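Uncharacterized protein (PDB 4XU6) binds diacylglycerol in the membrane as a homotrimer and is a mycobacterial homologue of the Insig sterol-sensing proteins. Local coordinates at residues Leu11-Ala16 and Pro50-Ala55; Leu63-Pro68 and Asp121-Ala127; Pro70-Ala76 and Leu177-Leu181; Ala112-Trp116 and Phe169-Val174. All blocks are in the same frame, centred on the assembly; numbering follows the deposited sequence.

Contact 1: residues Leu11-Ala16 and Pro50-Ala55; sequences LFLLGA and PILVGA. With TDA (N-tridecanoic acid), chain E.
Phe12 and Gly54 meet where two transmembrane helices, 5-29 and 48-64, pass each other in a close glycine-lined packing. The axes of the short segments approach to 7.1 Å and cross steeply, with 128° between their N-to-C directions. Gly54 makes the hollow on one helix. The backbone of Phe12 fills it: Phe12 O lies 3.3 Å from Gly54 CA. The reverse contact is a CA-H...O interaction from Phe12 CA to Gly54 O, 3.4 Å long and nearly straight. Backbone therefore packs on backbone here.

The ring of Phe12 is the large bump. CG stands anti to the backbone N (chi1 174°), which carries the ring over to the partner helix. The ring lies obliquely beside the turn from Ile51 to Ala55. Its CE1 comes within 3.5 Å of Ile51 O, and CE1 and CZ also touch the methyl CG2 of Ile51. One turn further along helix 5-29, the small CB of Ala16 fits beside Pro50, 3.6 Å from Pro50 O and close to Pro50 CB. No conventional hydrogen bond crosses the pair; close packing and the CA-H...O contact join them.

Another flank of the pair, at Gly15 and Val53, borders the lipid pocket. Gly15 is also free of a side chain and lets Gly54 come close on this side. Val53 and Gly15 both line the site of the bound n-tridecanoic acid. Val53 CG1 touches Gly15 O, and the same methyl lies 3.7 Å from C28 of the fatty acid chain.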
# COMPACT_ATOMS: atom_id res chain seq x y z
N LEU A 11 -9.58 -23.82 3.43
CA LEU A 11 -8.39 -23.21 2.83
C LEU A 11 -8.37 -23.36 1.31
O LEU A 11 -7.97 -22.43 0.59
CB LEU A 11 -7.11 -23.80 3.44
CG LEU A 11 -6.94 -23.53 4.93
CD1 LEU A 11 -5.64 -24.12 5.44
CD2 LEU A 11 -6.99 -22.02 5.21
N PHE A 12 -8.79 -24.54 0.83
CA PHE A 12 -8.90 -24.80 -0.60
C PHE A 12 -9.84 -23.80 -1.26
O PHE A 12 -9.53 -23.24 -2.30
CB PHE A 12 -9.40 -26.24 -0.86
CG PHE A 12 -9.68 -26.54 -2.32
CD1 PHE A 12 -8.68 -27.03 -3.15
CD2 PHE A 12 -10.95 -26.32 -2.85
CE1 PHE A 12 -8.92 -27.31 -4.49
CE2 PHE A 12 -11.21 -26.60 -4.20
CZ PHE A 12 -10.20 -27.09 -5.02
N LEU A 13 -11.01 -23.60 -0.65
CA LEU A 13 -12.02 -22.69 -1.19
C LEU A 13 -11.55 -21.24 -1.14
O LEU A 13 -11.78 -20.47 -2.07
CB LEU A 13 -13.34 -22.83 -0.45
CG LEU A 13 -14.03 -24.19 -0.58
CD1 LEU A 13 -15.27 -24.27 0.30
CD2 LEU A 13 -14.38 -24.49 -2.04
N LEU A 14 -10.91 -20.86 -0.04
CA LEU A 14 -10.34 -19.53 0.11
C LEU A 14 -9.36 -19.24 -1.03
O LEU A 14 -9.44 -18.19 -1.69
CB LEU A 14 -9.61 -19.42 1.45
CG LEU A 14 -9.41 -18.04 2.05
CD1 LEU A 14 -10.76 -17.39 2.27
CD2 LEU A 14 -8.65 -18.13 3.38
N GLY A 15 -8.43 -20.16 -1.25
CA GLY A 15 -7.45 -20.01 -2.31
C GLY A 15 -8.08 -19.97 -3.69
O GLY A 15 -7.68 -19.17 -4.55
N ALA A 16 -9.08 -20.82 -3.91
CA ALA A 16 -9.79 -20.86 -5.19
C ALA A 16 -10.49 -19.54 -5.51
O ALA A 16 -10.43 -19.06 -6.64
CB ALA A 16 -10.79 -22.02 -5.21
N PRO A 50 -8.46 -22.66 -10.49
CA PRO A 50 -8.74 -22.49 -9.06
C PRO A 50 -8.49 -23.78 -8.26
O PRO A 50 -8.24 -23.70 -7.06
CB PRO A 50 -10.23 -22.13 -9.02
CG PRO A 50 -10.80 -22.66 -10.32
CD PRO A 50 -9.68 -22.48 -11.31
N ILE A 51 -8.56 -24.94 -8.92
CA ILE A 51 -8.25 -26.18 -8.22
C ILE A 51 -6.76 -26.25 -7.90
O ILE A 51 -6.38 -26.63 -6.79
CB ILE A 51 -8.68 -27.44 -9.02
CG1 ILE A 51 -10.19 -27.42 -9.28
CG2 ILE A 51 -8.29 -28.71 -8.27
CD1 ILE A 51 -10.67 -28.56 -10.18
N LEU A 52 -5.91 -25.88 -8.85
CA LEU A 52 -4.46 -25.86 -8.60
C LEU A 52 -4.09 -24.90 -7.46
O LEU A 52 -3.36 -25.27 -6.54
CB LEU A 52 -3.67 -25.48 -9.84
CG LEU A 52 -3.40 -26.53 -10.92
CD1 LEU A 52 -2.43 -25.97 -11.95
CD2 LEU A 52 -2.84 -27.81 -10.29
N VAL A 53 -4.58 -23.66 -7.52
CA VAL A 53 -4.22 -22.68 -6.50
C VAL A 53 -4.84 -23.04 -5.14
O VAL A 53 -4.20 -22.88 -4.09
CB VAL A 53 -4.62 -21.24 -6.90
CG1 VAL A 53 -4.25 -20.24 -5.78
CG2 VAL A 53 -3.97 -20.85 -8.23
N GLY A 54 -6.07 -23.53 -5.17
CA GLY A 54 -6.74 -23.96 -3.95
C GLY A 54 -5.97 -25.09 -3.29
O GLY A 54 -5.80 -25.12 -2.06
N ALA A 55 -5.50 -26.03 -4.10
CA ALA A 55 -4.74 -27.17 -3.59
C ALA A 55 -3.39 -26.73 -3.02
O ALA A 55 -2.92 -27.24 -2.00
CB ALA A 55 -4.55 -28.20 -4.69
O21 TDA E . -0.41 -15.09 -12.40
O22 TDA E . -1.16 -17.01 -13.48
C21 TDA E . -0.94 -16.46 -12.41
C22 TDA E . -1.27 -17.16 -11.12
C23 TDA E . -0.63 -16.46 -9.92
C24 TDA E . -1.10 -17.07 -8.60
C25 TDA E . -0.38 -16.45 -7.41
C26 TDA E . -0.85 -17.03 -6.08
C27 TDA E . -2.28 -16.57 -5.83
C28 TDA E . -2.83 -17.07 -4.51
C29 TDA E . -4.30 -16.71 -4.41
C30 TDA E . -4.81 -17.18 -3.06
C31 TDA E . -4.15 -16.36 -1.95
C32 TDA E . -4.79 -16.68 -0.60
C33 TDA E . -3.83 -16.36 0.54

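Contact 2: residues Leu63-Pro68 and Asp121-Ala127; sequences LRLHLP and DGPGAAA. Unlike the reference sequence in segment 121-127: Ala127 (reference Cys).
Arg64 and Asp121 form a salt bridge across this contact, Arg64 NH2 to Asp121 OD2 at 2.8 Å. The oxygen is met on its syn side. The guanidinium and carboxylate planes are turned 38° apart. A water links the same two side chains, accepting from Arg64 NE and donating to Asp121 OD1. OD1 also accepts from Gly124 N at 3.0 Å. Asp121 is thus the N-cap of helix 122-144 and the partner of the arginine at once.

The loop after Arg64 also holds the guanidinium. NH1 donates to Pro68 O at 3.0 Å, from above the carbonyl plane. NH2 also donates to Ala69 O, just past the segment. The chain bends at chi2 (62°), which brings the group alongside the following loop. Arg64 to Leu67 form a type I turn.

The packing contacts centre on Pro123. Its CB sits over the middle of one guanidinium face, 3.4 Å from Arg64 CZ. Leu67 CB meets the same CB at 3.9 Å, and Pro68 CD lies near Pro123 CG. Leu63 CD2 touches Ala127, a residue that departs from the reference sequence.

The contact joins the end of helix 48-64 to the start of helix 122-144. Helix 164-184 packs against both, with Ala176 on Arg64 and Phe169 on Ala125.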
# COMPACT_ATOMS: atom_id res chain seq x y z
N LEU A 63 2.14 -27.91 5.00
CA LEU A 63 3.61 -27.88 5.08
C LEU A 63 4.11 -27.13 6.31
O LEU A 63 5.00 -27.61 7.03
CB LEU A 63 4.21 -27.26 3.81
CG LEU A 63 5.72 -26.97 3.80
CD1 LEU A 63 6.54 -28.25 4.03
CD2 LEU A 63 6.16 -26.28 2.51
N ARG A 64 3.55 -25.94 6.57
CA ARG A 64 3.95 -25.13 7.72
C ARG A 64 3.78 -25.91 9.02
O ARG A 64 4.62 -25.81 9.93
CB ARG A 64 3.14 -23.82 7.78
CG ARG A 64 3.37 -23.01 9.06
CD ARG A 64 4.84 -22.60 9.15
NE ARG A 64 5.19 -21.84 10.36
CZ ARG A 64 5.70 -22.39 11.47
NH1 ARG A 64 5.87 -23.71 11.55
NH2 ARG A 64 6.02 -21.62 12.51
N LEU A 65 2.72 -26.70 9.12
CA LEU A 65 2.47 -27.48 10.33
C LEU A 65 3.47 -28.63 10.54
O LEU A 65 3.48 -29.27 11.59
CB LEU A 65 1.03 -27.99 10.36
CG LEU A 65 -0.05 -26.91 10.34
CD1 LEU A 65 -1.43 -27.53 10.32
CD2 LEU A 65 0.11 -25.96 11.53
N HIS A 66 4.32 -28.87 9.55
CA HIS A 66 5.38 -29.87 9.68
C HIS A 66 6.73 -29.20 9.93
O HIS A 66 7.75 -29.88 10.09
CB HIS A 66 5.43 -30.76 8.44
CG HIS A 66 4.25 -31.68 8.31
ND1 HIS A 66 4.25 -32.97 8.80
CD2 HIS A 66 3.03 -31.48 7.77
CE1 HIS A 66 3.08 -33.53 8.56
NE2 HIS A 66 2.32 -32.65 7.94
N LEU A 67 6.73 -27.87 9.97
CA LEU A 67 7.96 -27.11 10.20
C LEU A 67 7.99 -26.67 11.66
O LEU A 67 6.95 -26.68 12.32
CB LEU A 67 8.04 -25.92 9.23
CG LEU A 67 8.02 -26.26 7.74
CD1 LEU A 67 7.99 -25.02 6.88
CD2 LEU A 67 9.23 -27.12 7.35
N PRO A 68 9.18 -26.31 12.18
CA PRO A 68 9.30 -26.07 13.62
C PRO A 68 8.36 -25.00 14.17
O PRO A 68 8.10 -23.98 13.51
CB PRO A 68 10.75 -25.62 13.79
CG PRO A 68 11.48 -26.21 12.62
CD PRO A 68 10.48 -26.14 11.49
N ASP A 121 7.05 -15.63 9.76
CA ASP A 121 8.20 -16.03 10.55
C ASP A 121 9.18 -16.79 9.66
O ASP A 121 9.01 -16.81 8.44
CB ASP A 121 7.78 -16.84 11.79
CG ASP A 121 7.02 -18.12 11.44
OD1 ASP A 121 6.72 -18.37 10.26
OD2 ASP A 121 6.69 -18.88 12.38
N GLY A 122 10.21 -17.39 10.25
CA GLY A 122 11.19 -18.13 9.46
C GLY A 122 10.60 -19.26 8.63
O GLY A 122 10.79 -19.31 7.43
N PRO A 123 9.88 -20.20 9.27
CA PRO A 123 9.24 -21.27 8.50
C PRO A 123 8.25 -20.75 7.44
O PRO A 123 8.14 -21.36 6.39
CB PRO A 123 8.49 -22.06 9.57
CG PRO A 123 9.38 -21.90 10.80
CD PRO A 123 9.85 -20.46 10.72
N GLY A 124 7.56 -19.65 7.73
CA GLY A 124 6.67 -19.03 6.75
C GLY A 124 7.42 -18.56 5.51
O GLY A 124 6.95 -18.72 4.38
N ALA A 125 8.60 -17.98 5.71
CA ALA A 125 9.43 -17.60 4.59
C ALA A 125 9.89 -18.83 3.81
O ALA A 125 10.03 -18.78 2.60
CB ALA A 125 10.62 -16.78 5.06
N ALA A 126 10.14 -19.93 4.52
CA ALA A 126 10.56 -21.17 3.86
C ALA A 126 9.47 -21.67 2.91
O ALA A 126 9.75 -22.02 1.77
CB ALA A 126 10.91 -22.24 4.91
N ALA A 127 8.24 -21.69 3.40
CA ALA A 127 7.09 -22.05 2.58
C ALA A 127 6.97 -21.08 1.41
O ALA A 127 6.71 -21.48 0.27
CB ALA A 127 5.82 -22.04 3.43
O HOH W 1 4.28 -19.25 9.37

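Contact 3: residues Pro70-Ala76 and Leu177-Leu181; sequences PRDGVTA and LLGEL. With BOG (octyl beta-D-glucopyranoside), chain D; BOG (octyl beta-D-glucopyranoside), chain B.
Arg71 lays the edge of its guanidinium along the carboxylate of Glu180, with the two planes only 23° apart. The grip is side-on and bidentate. NE donates to Glu180 OE2 at 2.9 Å, and NH2 donates to Glu180 OE1 at 2.8 Å. Both bonds are nearly straight and use the syn sides of the oxygens. OE2 takes another hydrogen from the backbone, Arg71 N, at 2.8 Å on its anti side. Three bonds therefore fix the carboxylate, probably keeping it ionised. A bend at chi3 (-65°) turns the guanidinium toward the helix. A water donates to both Arg71 O and Glu180 O.

This loop leads from transmembrane helix 48-64 to transmembrane helix 76-96, and the salt bridge ties it to helix 164-184. Arg71 NH2 also donates to Leu119 O at the end of helix 101-119. Thr75 is the N-cap of helix 76-96, and its own backbone N donates to Gln78 OE1.

Next to the salt bridge the contact is apolar. Val74 points toward the helix and pushes CG1 against Leu177 CD1 at 3.5 Å, a tight fit. The same methyl meets Leu181 CB at 3.8 Å. Leu181 CD1 touches Val74 O, and its CD2 packs on Ala76 CA. That CD2 also touches the tail end of an octyl glucoside, 3.6 Å from C8' of the molecule in chain B.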
# COMPACT_ATOMS: atom_id res chain seq x y z
N PRO A 70 4.95 -24.07 15.06
CA PRO A 70 3.83 -23.27 14.56
C PRO A 70 3.37 -22.34 15.65
O PRO A 70 3.29 -22.75 16.81
CB PRO A 70 2.75 -24.32 14.28
CG PRO A 70 3.51 -25.60 14.03
CD PRO A 70 4.68 -25.52 14.97
N ARG A 71 3.09 -21.09 15.29
CA ARG A 71 2.78 -20.07 16.29
C ARG A 71 1.35 -20.23 16.78
O ARG A 71 0.42 -20.33 15.98
CB ARG A 71 3.00 -18.68 15.70
CG ARG A 71 4.44 -18.39 15.36
CD ARG A 71 4.56 -17.11 14.54
NE ARG A 71 3.92 -17.25 13.23
CZ ARG A 71 3.82 -16.27 12.34
NH1 ARG A 71 4.31 -15.07 12.62
NH2 ARG A 71 3.23 -16.50 11.18
N ASP A 72 1.17 -20.26 18.10
CA ASP A 72 -0.17 -20.41 18.66
C ASP A 72 -0.87 -19.06 18.79
O ASP A 72 -2.06 -19.00 19.07
CB ASP A 72 -0.10 -21.11 20.01
N GLY A 73 -0.12 -17.98 18.59
CA GLY A 73 -0.67 -16.65 18.82
C GLY A 73 -1.26 -15.97 17.60
O GLY A 73 -1.61 -14.79 17.65
N VAL A 74 -1.38 -16.71 16.50
CA VAL A 74 -1.92 -16.16 15.24
C VAL A 74 -3.41 -15.83 15.35
O VAL A 74 -4.17 -16.56 15.99
CB VAL A 74 -1.65 -17.12 14.06
CG1 VAL A 74 -2.44 -16.72 12.81
CG2 VAL A 74 -0.16 -17.15 13.76
N THR A 75 -3.84 -14.72 14.74
CA THR A 75 -5.21 -14.27 14.91
C THR A 75 -5.95 -14.22 13.58
O THR A 75 -5.34 -14.22 12.51
CB THR A 75 -5.24 -12.87 15.50
OG1 THR A 75 -4.63 -11.97 14.58
CG2 THR A 75 -4.48 -12.83 16.81
N ALA A 76 -7.28 -14.17 13.66
CA ALA A 76 -8.10 -14.09 12.45
C ALA A 76 -7.82 -12.81 11.66
O ALA A 76 -7.90 -12.81 10.43
CB ALA A 76 -9.57 -14.19 12.80
N LEU A 177 0.62 -19.03 7.34
CA LEU A 177 -0.07 -18.39 8.46
C LEU A 177 -1.48 -18.95 8.62
O LEU A 177 -1.96 -19.12 9.75
CB LEU A 177 -0.12 -16.87 8.25
CG LEU A 177 -0.88 -16.01 9.25
CD1 LEU A 177 -0.04 -15.80 10.46
CD2 LEU A 177 -1.23 -14.67 8.62
N LEU A 178 -2.14 -19.23 7.50
CA LEU A 178 -3.48 -19.82 7.56
C LEU A 178 -3.46 -21.21 8.21
O LEU A 178 -4.38 -21.57 8.93
CB LEU A 178 -4.11 -19.90 6.17
CG LEU A 178 -4.50 -18.56 5.56
CD1 LEU A 178 -4.92 -18.71 4.10
CD2 LEU A 178 -5.63 -17.96 6.39
N GLY A 179 -2.42 -21.99 7.92
CA GLY A 179 -2.25 -23.28 8.57
C GLY A 179 -2.07 -23.15 10.08
O GLY A 179 -2.67 -23.91 10.85
N GLU A 180 -1.25 -22.20 10.50
CA GLU A 180 -1.07 -21.94 11.93
C GLU A 180 -2.39 -21.53 12.57
O GLU A 180 -2.72 -21.98 13.67
CB GLU A 180 -0.02 -20.84 12.16
CG GLU A 180 1.38 -21.21 11.71
CD GLU A 180 2.34 -20.05 11.76
OE1 GLU A 180 2.24 -19.15 10.90
OE2 GLU A 180 3.21 -20.04 12.66
N LEU A 181 -3.15 -20.69 11.88
CA LEU A 181 -4.44 -20.25 12.40
C LEU A 181 -5.43 -21.40 12.53
O LEU A 181 -6.18 -21.46 13.50
CB LEU A 181 -5.06 -19.16 11.52
CG LEU A 181 -6.44 -18.67 12.00
CD1 LEU A 181 -6.36 -18.13 13.41
CD2 LEU A 181 -7.00 -17.63 11.06
C1 BOG D . -2.88 -6.77 14.58
O1 BOG D . -2.52 -6.33 13.28
C2 BOG D . -3.79 -5.75 15.23
O2 BOG D . -3.22 -4.43 15.16
C3 BOG D . -4.02 -6.15 16.67
O3 BOG D . -4.99 -5.27 17.25
C4 BOG D . -4.54 -7.58 16.78
O4 BOG D . -4.15 -8.14 18.03
C5 BOG D . -4.11 -8.55 15.68
O5 BOG D . -3.61 -7.98 14.46
C6 BOG D . -5.37 -9.32 15.33
O6 BOG D . -6.49 -8.44 15.41
C1' BOG D . -2.84 -7.31 12.30
C2' BOG D . -2.07 -6.97 11.03
C3' BOG D . -2.93 -7.23 9.82
C4' BOG D . -2.48 -6.32 8.68
C5' BOG D . -1.74 -7.12 7.61
C6' BOG D . -0.90 -6.20 6.75
C7' BOG D . -0.12 -7.00 5.72
C8' BOG D . 0.75 -6.07 4.88
C1 BOG B . -13.17 -26.61 12.54
O1 BOG B . -12.35 -26.11 11.49
C2 BOG B . -12.29 -27.12 13.70
O2 BOG B . -11.43 -28.16 13.22
C3 BOG B . -13.16 -27.64 14.83
O3 BOG B . -12.33 -27.96 15.96
C4 BOG B . -14.16 -26.57 15.24
O4 BOG B . -15.06 -27.12 16.21
C5 BOG B . -14.93 -26.03 14.03
O5 BOG B . -14.04 -25.58 13.02
C6 BOG B . -15.87 -24.89 14.42
O6 BOG B . -15.13 -23.78 14.94
C1' BOG B . -13.06 -25.42 10.46
C2' BOG B . -12.04 -24.61 9.66
C3' BOG B . -12.48 -23.19 9.36
C4' BOG B . -11.45 -22.19 9.87
C5' BOG B . -10.29 -21.97 8.92
C6' BOG B . -10.11 -20.47 8.68
C7' BOG B . -8.78 -20.14 8.00
C8' BOG B . -7.61 -20.50 8.90
O HOH W 2 -0.68 -22.62 15.34

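Contact 4: residues Ala112-Trp116 and Phe169-Val174; sequences AAITW and FAFGVV. With TDA (N-tridecanoic acid), chain E.
Trp116 NE1 donates to Asp121 O, a bond that ties the indole to the start of the next helix. The neighbouring ring atom, Trp116 CD1, touches Val173 CG2 at 3.7 Å. The two side chains cross at about a right angle. CG of Trp116 stands anti to the backbone N (chi1 180°), and this puts the indole beside Val173 and Phe169. The Phe169 ring meets the tryptophan obliquely, with planes at 59°. Its edge does the touching: CE2 lies 4.0 Å from Trp116 CB, and CD2, on the same edge, meets Ala112 CB. Val173 CG2 also lies over one face of the Phe169 ring, toward its rim, so this methyl touches both aromatic groups.

Helices 101-119 and 164-184 run nearly parallel here, 14° apart, within the transmembrane bundle. Small residues bring them together at one end: Ala112 CB and Ala170 CB are 3.9 Å apart. At the other, the methyl CG2 of Thr115 meets Val174 CG2 at the same distance. The hydroxyl of Thr115 is hydrogen-bonded to Ala111 O of its own helix.

Residues of helix 101-119 also reach the trimer interface. Trp116 packs on the engineered Cys77 of the third subunit, and Ala113 on Ala84 of that subunit. The other flank of helix 164-184 faces the lipid pocket. Phe171 turns away from helix 101-119 and holds one ring face to n-tridecanoic acid, with CD1 3.4 Å from its C28. Val174 CG1 touches the chain's last carbon, C33.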
# COMPACT_ATOMS: atom_id res chain seq x y z
N ALA A 112 5.60 -7.83 -0.93
CA ALA A 112 5.85 -9.15 -0.37
C ALA A 112 6.74 -9.08 0.88
O ALA A 112 6.51 -9.80 1.85
CB ALA A 112 6.48 -10.06 -1.43
N ALA A 113 7.77 -8.24 0.84
CA ALA A 113 8.65 -8.08 1.99
C ALA A 113 7.89 -7.51 3.18
O ALA A 113 8.07 -7.95 4.32
CB ALA A 113 9.84 -7.18 1.64
N ILE A 114 7.04 -6.52 2.93
CA ILE A 114 6.27 -5.91 4.01
C ILE A 114 5.29 -6.92 4.61
O ILE A 114 5.15 -7.02 5.83
CB ILE A 114 5.55 -4.64 3.55
CG1 ILE A 114 6.57 -3.50 3.36
CG2 ILE A 114 4.49 -4.21 4.57
CD1 ILE A 114 6.06 -2.34 2.51
N THR A 115 4.63 -7.68 3.74
CA THR A 115 3.72 -8.75 4.18
C THR A 115 4.43 -9.72 5.12
O THR A 115 3.93 -10.04 6.20
CB THR A 115 3.12 -9.51 2.97
OG1 THR A 115 2.44 -8.57 2.13
CG2 THR A 115 2.12 -10.58 3.42
N TRP A 116 5.61 -10.18 4.72
CA TRP A 116 6.38 -11.09 5.55
C TRP A 116 6.85 -10.44 6.86
O TRP A 116 6.78 -11.06 7.93
CB TRP A 116 7.58 -11.68 4.80
CG TRP A 116 8.33 -12.62 5.68
CD1 TRP A 116 7.96 -13.88 6.06
CD2 TRP A 116 9.56 -12.35 6.36
NE1 TRP A 116 8.89 -14.42 6.93
CE2 TRP A 116 9.89 -13.49 7.13
CE3 TRP A 116 10.42 -11.24 6.41
CZ2 TRP A 116 11.04 -13.56 7.91
CZ3 TRP A 116 11.57 -11.32 7.18
CH2 TRP A 116 11.87 -12.47 7.93
N PHE A 169 5.75 -15.83 -3.40
CA PHE A 169 6.38 -15.82 -2.07
C PHE A 169 5.40 -15.32 -1.00
O PHE A 169 5.23 -15.95 0.04
CB PHE A 169 7.65 -14.96 -2.07
CG PHE A 169 8.27 -14.81 -0.70
CD1 PHE A 169 9.13 -15.79 -0.20
CD2 PHE A 169 7.96 -13.72 0.10
CE1 PHE A 169 9.68 -15.66 1.08
CE2 PHE A 169 8.51 -13.58 1.37
CZ PHE A 169 9.37 -14.56 1.87
N ALA A 170 4.76 -14.19 -1.27
CA ALA A 170 3.78 -13.63 -0.34
C ALA A 170 2.62 -14.59 -0.12
O ALA A 170 2.15 -14.76 0.99
CB ALA A 170 3.26 -12.26 -0.84
N PHE A 171 2.16 -15.23 -1.20
CA PHE A 171 1.14 -16.27 -1.11
C PHE A 171 1.56 -17.39 -0.12
O PHE A 171 0.81 -17.75 0.78
CB PHE A 171 0.85 -16.81 -2.52
CG PHE A 171 0.06 -18.11 -2.56
CD1 PHE A 171 -1.11 -18.27 -1.83
CD2 PHE A 171 0.50 -19.16 -3.36
CE1 PHE A 171 -1.83 -19.48 -1.88
CE2 PHE A 171 -0.20 -20.36 -3.43
CZ PHE A 171 -1.37 -20.52 -2.70
N GLY A 172 2.77 -17.92 -0.29
CA GLY A 172 3.26 -18.95 0.61
C GLY A 172 3.34 -18.52 2.08
O GLY A 172 2.96 -19.28 2.99
N VAL A 173 3.83 -17.31 2.32
CA VAL A 173 3.86 -16.78 3.68
C VAL A 173 2.47 -16.76 4.32
O VAL A 173 2.28 -17.15 5.48
CB VAL A 173 4.45 -15.35 3.70
CG1 VAL A 173 4.28 -14.71 5.08
CG2 VAL A 173 5.92 -15.38 3.30
N VAL A 174 1.48 -16.30 3.56
CA VAL A 174 0.13 -16.18 4.09
C VAL A 174 -0.55 -17.55 4.22
O VAL A 174 -1.28 -17.79 5.18
CB VAL A 174 -0.70 -15.16 3.27
CG1 VAL A 174 -2.16 -15.19 3.71
CG2 VAL A 174 -0.10 -13.75 3.45
O21 TDA E . -0.41 -15.09 -12.40
O22 TDA E . -1.16 -17.01 -13.48
C21 TDA E . -0.94 -16.46 -12.41
C22 TDA E . -1.27 -17.16 -11.12
C23 TDA E . -0.63 -16.46 -9.92
C24 TDA E . -1.10 -17.07 -8.60
C25 TDA E . -0.38 -16.45 -7.41
C26 TDA E . -0.85 -17.03 -6.08
C27 TDA E . -2.28 -16.57 -5.83
C28 TDA E . -2.83 -17.07 -4.51
C29 TDA E . -4.30 -16.71 -4.41
C30 TDA E . -4.81 -17.18 -3.06
C31 TDA E . -4.15 -16.36 -1.95
C32 TDA E . -4.79 -16.68 -0.60
C33 TDA E . -3.83 -16.36 0.54

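From the N terminus, contact 1 closes the first loop by pairing helix 5-29 with helix 48-64. Contact 2 opens after it, where helix 48-64 ends, and closes at the start of helix 122-144. Contacts 3 and 4 both cross contact 2 along the chain. Contact 4 is nested inside the loop that contact 3 closes, and both end on helix 164-184. Contacts 2 and 3 share a charged cluster, in which Arg64 to Glu180 and Asp121 to Arg71 are long, weak ion pairs. Contacts 1 and 4 lie on opposite sides of the chain's centre, and both touch the same fatty acid. Leu178 of contact 3 packs on Leu11 and Leu14 of contact 1.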